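Long-range contacts in GDP-L-fucose synthase (Campylobacter jejuni subsp. jejuni serotype O:2, PDB 7M13), which acts as a GDP-D-glycero-L-gluco-heptose synthase, an NADPH-using enzyme that makes a sugar nucleotide for the capsular polysaccharide: residues Phe109-Met114 against Tyr138-Ala143; Tyr115-Lys120 against Asp132-Ala137. All coordinates share one frame; numbering follows the deposited sequence.

Contact 1. Residues Phe109-Met114 against Tyr138-Ala143. With NAP (NADP nicotinamide-adenine-dinucleotide phosphate), chain E.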
# COMPACT_ATOMS: atom_id res chain seq x y z
N PHE B 109 13.06 -2.11 -7.31
CA PHE B 109 12.48 -2.70 -8.54
C PHE B 109 11.00 -2.98 -8.32
O PHE B 109 10.60 -3.70 -7.35
CB PHE B 109 13.23 -3.94 -8.95
CG PHE B 109 14.66 -3.65 -9.28
CD1 PHE B 109 15.01 -3.17 -10.54
CD2 PHE B 109 15.63 -3.69 -8.29
CE1 PHE B 109 16.33 -2.86 -10.82
CE2 PHE B 109 16.95 -3.37 -8.59
CZ PHE B 109 17.28 -2.93 -9.85
N GLY B 110 10.16 -2.44 -9.20
CA GLY B 110 8.74 -2.76 -9.25
C GLY B 110 8.43 -3.79 -10.32
O GLY B 110 9.33 -4.15 -11.10
N SER B 111 7.19 -4.21 -10.36
CA SER B 111 6.66 -5.22 -11.29
C SER B 111 5.51 -4.60 -12.07
O SER B 111 4.75 -3.82 -11.47
CB SER B 111 6.21 -6.46 -10.53
OG SER B 111 5.34 -7.25 -11.31
N GLY B 112 5.32 -5.02 -13.30
CA GLY B 112 4.14 -4.65 -14.10
C GLY B 112 2.85 -5.06 -13.42
O GLY B 112 1.81 -4.57 -13.82
N TYR B 113 2.88 -5.97 -12.44
CA TYR B 113 1.64 -6.32 -11.71
C TYR B 113 1.17 -5.12 -10.89
O TYR B 113 0.02 -5.18 -10.38
CB TYR B 113 1.85 -7.53 -10.80
CG TYR B 113 1.92 -8.86 -11.52
CD1 TYR B 113 0.91 -9.28 -12.36
CD2 TYR B 113 2.98 -9.71 -11.30
CE1 TYR B 113 0.96 -10.52 -12.99
CE2 TYR B 113 3.05 -10.95 -11.92
CZ TYR B 113 2.04 -11.34 -12.78
OH TYR B 113 2.12 -12.57 -13.37
N MET B 114 1.94 -4.02 -10.90
CA MET B 114 1.54 -2.78 -10.18
C MET B 114 0.62 -1.94 -11.07
O MET B 114 0.14 -0.89 -10.59
CB MET B 114 2.78 -1.96 -9.80
CG MET B 114 3.10 -0.87 -10.81
SD MET B 114 4.63 0.01 -10.41
CE MET B 114 5.56 -1.28 -9.58
N TYR B 138 -2.90 -9.62 -7.06
CA TYR B 138 -3.52 -8.40 -6.48
C TYR B 138 -2.72 -7.91 -5.27
O TYR B 138 -2.42 -6.71 -5.13
CB TYR B 138 -4.95 -8.77 -6.08
CG TYR B 138 -5.80 -7.71 -5.42
CD1 TYR B 138 -6.38 -6.65 -6.12
CD2 TYR B 138 -6.07 -7.79 -4.06
CE1 TYR B 138 -7.21 -5.73 -5.50
CE2 TYR B 138 -6.91 -6.89 -3.43
CZ TYR B 138 -7.47 -5.85 -4.15
OH TYR B 138 -8.30 -4.98 -3.51
N SER B 139 -2.44 -8.80 -4.34
CA SER B 139 -1.75 -8.42 -3.09
C SER B 139 -0.28 -8.11 -3.35
O SER B 139 0.26 -7.16 -2.74
CB SER B 139 -1.98 -9.43 -2.03
OG SER B 139 -1.31 -10.64 -2.30
N PHE B 140 0.36 -8.83 -4.25
CA PHE B 140 1.76 -8.56 -4.64
C PHE B 140 1.85 -7.21 -5.34
O PHE B 140 2.73 -6.40 -4.99
CB PHE B 140 2.22 -9.70 -5.55
CG PHE B 140 3.60 -9.52 -6.09
CD1 PHE B 140 4.71 -9.94 -5.38
CD2 PHE B 140 3.79 -8.95 -7.33
CE1 PHE B 140 5.98 -9.77 -5.91
CE2 PHE B 140 5.06 -8.80 -7.84
CZ PHE B 140 6.14 -9.20 -7.13
N GLY B 141 0.95 -6.95 -6.29
CA GLY B 141 0.94 -5.66 -7.00
C GLY B 141 0.71 -4.52 -6.03
O GLY B 141 1.34 -3.48 -6.18
N ALA B 142 -0.20 -4.69 -5.07
CA ALA B 142 -0.45 -3.64 -4.05
C ALA B 142 0.84 -3.40 -3.27
O ALA B 142 1.15 -2.22 -2.99
CB ALA B 142 -1.62 -4.02 -3.17
N ALA B 143 1.57 -4.45 -2.88
CA ALA B 143 2.84 -4.24 -2.15
C ALA B 143 3.82 -3.46 -3.03
O ALA B 143 4.44 -2.48 -2.54
CB ALA B 143 3.39 -5.57 -1.73
PA NAP E . 14.75 -13.47 -7.09
O1A NAP E . 13.41 -14.09 -6.79
O2A NAP E . 15.62 -14.17 -8.10
O5B NAP E . 15.62 -13.30 -5.80
C5B NAP E . 15.08 -12.72 -4.61
C4B NAP E . 16.15 -12.79 -3.57
O4B NAP E . 15.64 -12.12 -2.39
C3B NAP E . 16.53 -14.22 -3.13
O3B NAP E . 17.93 -14.40 -3.24
C2B NAP E . 16.00 -14.31 -1.70
O2B NAP E . 16.83 -15.07 -0.83
C1B NAP E . 16.04 -12.85 -1.26
N9A NAP E . 15.13 -12.60 -0.17
C8A NAP E . 13.78 -12.75 -0.15
N7A NAP E . 13.23 -12.56 1.02
C5A NAP E . 14.30 -12.27 1.84
C6A NAP E . 14.38 -11.98 3.22
N6A NAP E . 13.33 -11.98 4.05
N1A NAP E . 15.61 -11.75 3.72
C2A NAP E . 16.67 -11.78 2.90
N3A NAP E . 16.71 -12.05 1.59
C4A NAP E . 15.48 -12.30 1.13
O3 NAP E . 14.51 -11.96 -7.57
PN NAP E . 14.59 -11.37 -9.03
O1N NAP E . 13.81 -12.24 -9.93
O2N NAP E . 16.02 -11.12 -9.30
O5D NAP E . 13.82 -9.97 -8.82
C5D NAP E . 14.53 -8.80 -8.49
C4D NAP E . 13.54 -7.67 -8.42
O4D NAP E . 12.93 -7.46 -9.72
C3D NAP E . 12.38 -7.89 -7.43
O3D NAP E . 11.99 -6.66 -6.82
C2D NAP E . 11.31 -8.42 -8.35
O2D NAP E . 9.99 -8.31 -7.82
C1D NAP E . 11.52 -7.57 -9.59
N1N NAP E . 10.91 -8.21 -10.78
C2N NAP E . 11.34 -9.43 -11.24
C3N NAP E . 10.71 -10.03 -12.27
C7N NAP E . 11.12 -11.36 -12.80
O7N NAP E . 10.60 -11.76 -13.87
N7N NAP E . 12.02 -12.05 -12.12
C4N NAP E . 9.62 -9.36 -12.95
C5N NAP E . 9.25 -8.06 -12.44
C6N NAP E . 9.83 -7.58 -11.38
P2B NAP E . 16.76 -16.69 -0.84
O1X NAP E . 17.52 -17.06 -2.09
O2X NAP E . 15.37 -17.13 -0.81
O3X NAP E . 17.49 -17.09 0.45
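Phe140 reaches out of the helix, sets the edge of its ring against Ser111 and meets Tyr113 obliquely. Its CG stands anti to the backbone N (chi1 177°), which sends the ring off the helix toward the end of strand 105-111. Beyond CB and CG, CD2 comes within 4.1 Å of CD2 of Tyr113. One atom further, CE2 lies 3.7 Å from Ser111 CB, which sits near the plane of the ring at its edge. At the tip, CZ is 4.0 Å from O2D on the nicotinamide ribose of NADP, again at the edge. Asn87 of helix 80-100 and the loop residue Cys72 also touch the ring.

All this happens in a Rossmann fold, where the cofactor lies across the ends of parallel strands. Phe140 occupies the predicted proton donor/acceptor position, with Lys144 four residues on, the spacing of the Tyr-x-x-x-Lys pair of these dehydrogenases; a phenylalanine ring carries no hydroxyl to pass a proton. Ser111, predicted to be important for catalysis, packs its CB 3.9 Å from C6N of the nicotinamide. Its OG, in the plane of the Phe140 ring at the same edge, accepts from Tyr113 N at 3.0 Å, nearly straight at 167°, closing an ST turn.

Where the 3-10 segment passes the helix, the backbones come close. Gly141, with no side chain in the way, brings its CA to 3.5 Å from Tyr113 O in a CA-H...O contact. Nearer the cofactor, Phe109 O accepts from Lys144 NZ and takes a weak bond from O3D of NADP, 3.3 Å away.

Contact 2. Residues Tyr115-Lys120 against Asp132-Ala137. With EDO (1,2-ethanediol), chain H.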
# COMPACT_ATOMS: atom_id res chain seq x y z
N TYR B 115 0.38 -2.39 -12.31
CA TYR B 115 -0.48 -1.70 -13.28
C TYR B 115 -1.82 -2.40 -13.41
O TYR B 115 -1.91 -3.62 -13.28
CB TYR B 115 0.22 -1.56 -14.63
CG TYR B 115 1.35 -0.57 -14.63
CD1 TYR B 115 1.18 0.78 -14.35
CD2 TYR B 115 2.63 -1.00 -14.94
CE1 TYR B 115 2.25 1.67 -14.40
CE2 TYR B 115 3.70 -0.13 -15.00
CZ TYR B 115 3.51 1.21 -14.70
OH TYR B 115 4.55 2.08 -14.75
N PRO B 116 -2.87 -1.64 -13.77
CA PRO B 116 -4.20 -2.22 -13.96
C PRO B 116 -4.17 -3.36 -14.99
O PRO B 116 -3.51 -3.22 -16.00
CB PRO B 116 -5.06 -1.07 -14.47
CG PRO B 116 -4.37 0.18 -13.95
CD PRO B 116 -2.89 -0.18 -13.99
N GLU B 117 -4.92 -4.44 -14.73
CA GLU B 117 -4.98 -5.61 -15.63
C GLU B 117 -5.37 -5.14 -17.04
O GLU B 117 -4.77 -5.60 -18.01
CB GLU B 117 -6.01 -6.59 -15.06
CG GLU B 117 -6.23 -7.82 -15.92
CD GLU B 117 -7.03 -8.90 -15.21
OE1 GLU B 117 -7.86 -8.55 -14.37
OE2 GLU B 117 -6.81 -10.07 -15.53
N ASN B 118 -6.30 -4.21 -17.13
CA ASN B 118 -6.90 -3.85 -18.44
C ASN B 118 -6.33 -2.52 -18.93
O ASN B 118 -6.88 -1.97 -19.92
CB ASN B 118 -8.42 -3.83 -18.36
CG ASN B 118 -9.01 -5.22 -18.18
OD1 ASN B 118 -8.55 -6.18 -18.79
ND2 ASN B 118 -10.00 -5.34 -17.31
N ALA B 119 -5.21 -2.06 -18.39
CA ALA B 119 -4.59 -0.81 -18.91
C ALA B 119 -4.04 -1.05 -20.32
O ALA B 119 -3.64 -2.16 -20.67
CB ALA B 119 -3.51 -0.31 -17.98
N LYS B 120 -4.04 -0.00 -21.12
CA LYS B 120 -3.59 -0.07 -22.53
C LYS B 120 -2.09 -0.37 -22.59
O LYS B 120 -1.30 0.23 -21.85
CB LYS B 120 -3.88 1.27 -23.20
CG LYS B 120 -3.33 1.38 -24.61
CD LYS B 120 -3.59 2.69 -25.28
CE LYS B 120 -2.90 2.76 -26.63
NZ LYS B 120 -1.46 3.03 -26.47
N ASP B 132 -8.56 -1.86 -11.74
CA ASP B 132 -8.14 -2.91 -10.77
C ASP B 132 -7.01 -3.77 -11.35
O ASP B 132 -6.72 -3.84 -12.52
CB ASP B 132 -9.27 -3.69 -10.08
CG ASP B 132 -9.00 -3.99 -8.59
OD1 ASP B 132 -9.94 -4.03 -7.88
OD2 ASP B 132 -7.84 -4.13 -8.19
N LEU B 133 -6.32 -4.34 -10.39
CA LEU B 133 -5.16 -5.20 -10.63
C LEU B 133 -5.67 -6.60 -10.99
O LEU B 133 -6.82 -6.92 -10.64
CB LEU B 133 -4.32 -5.24 -9.36
CG LEU B 133 -3.80 -3.90 -8.81
CD1 LEU B 133 -3.00 -4.19 -7.55
CD2 LEU B 133 -2.95 -3.16 -9.83
N GLU B 134 -4.81 -7.38 -11.62
CA GLU B 134 -5.04 -8.82 -11.92
C GLU B 134 -5.24 -9.56 -10.59
O GLU B 134 -4.50 -9.31 -9.62
CB GLU B 134 -3.85 -9.41 -12.68
CG GLU B 134 -4.14 -10.79 -13.24
CD GLU B 134 -3.74 -11.92 -12.30
OE1 GLU B 134 -4.50 -12.94 -12.24
OE2 GLU B 134 -2.68 -11.79 -11.61
N TYR B 135 -6.22 -10.44 -10.53
CA TYR B 135 -6.65 -11.07 -9.27
C TYR B 135 -5.52 -11.86 -8.60
O TYR B 135 -5.27 -11.72 -7.37
CB TYR B 135 -7.85 -11.97 -9.52
CG TYR B 135 -8.37 -12.48 -8.22
CD1 TYR B 135 -9.23 -11.69 -7.49
CD2 TYR B 135 -7.93 -13.67 -7.68
CE1 TYR B 135 -9.68 -12.08 -6.25
CE2 TYR B 135 -8.37 -14.09 -6.43
CZ TYR B 135 -9.26 -13.28 -5.73
OH TYR B 135 -9.77 -13.61 -4.52
N GLY B 136 -4.82 -12.73 -9.33
CA GLY B 136 -3.81 -13.59 -8.71
C GLY B 136 -2.68 -12.78 -8.08
O GLY B 136 -2.17 -13.15 -6.99
N ALA B 137 -2.32 -11.67 -8.70
CA ALA B 137 -1.16 -10.86 -8.25
C ALA B 137 -1.66 -9.62 -7.52
O ALA B 137 -0.90 -8.66 -7.34
CB ALA B 137 -0.29 -10.52 -9.43
C1 EDO H . -5.33 3.72 -18.25
O1 EDO H . -6.70 4.05 -18.26
C2 EDO H . -4.83 3.40 -19.62
O2 EDO H . -5.44 2.27 -20.16
O HOH W 1 -2.12 -6.17 -12.18
O HOH W 2 -8.10 -10.69 -12.76
O HOH W 3 -7.91 -3.25 -14.98
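A type I beta turn, Pro116 to Ala119, in the long loop between strand 105-111 and helix 138-158 of the Rossmann domain is tied here to the run leading into that helix. The tie is one direct hydrogen bond, Glu117 N to Asp132 O at 2.9 Å, lying in the carbonyl plane. Two more partners crowd the same oxygen: Pro116 CA in a CA-H...O contact at 3.3 Å, and a water that also accepts from Asn118 N.

Beside it, CD2 of Leu133 rests 3.6 Å from Tyr115 O, which is further held by Arg317 and by a second water shared with Glu134 N. Glu117 and Glu134 pass each other crosswise: OE2 of Glu117 lies 3.6 Å from Glu134 CG, and the carboxylate planes are turned 83° apart. The two acids, like charges with Glu117 OE2 4.9 Å from Glu134 OE1, turn to different partners. Glu134, bent at chi2 (-92°), folds back to receive Gly136 N and Ala137 N, both from above its carboxylate plane. Tyr135 reaches the second subunit, its OH bonded to Ser272 O there. Glu117 OE1 instead takes a hydrogen bond from a third water, 2.7 Å off, which accepts from Tyr135 N.

Overall arrangement
Both contacts belong to one excursion of the chain between strand 105-111 and helix 138-158: contact 1 joins its two ends beside the nicotinamide, and contact 2 pinches the loop further out. Their centres are 9 Å apart and the two touch directly. Leu133 bridges them, its CD2 3.6 Å from Tyr113 O and its CD1 3.5 Å from Tyr138 O, while Ala137 CB packs 3.4 Å from Tyr113 CD1. Contact 1 touches NADP itself; from contact 2, the Tyr115 side chain stays about 10 Å from the cofactor. Arg317 binds both, through Gly112 O in one and Tyr115 O and Pro116 O in the other, and both also meet the second subunit.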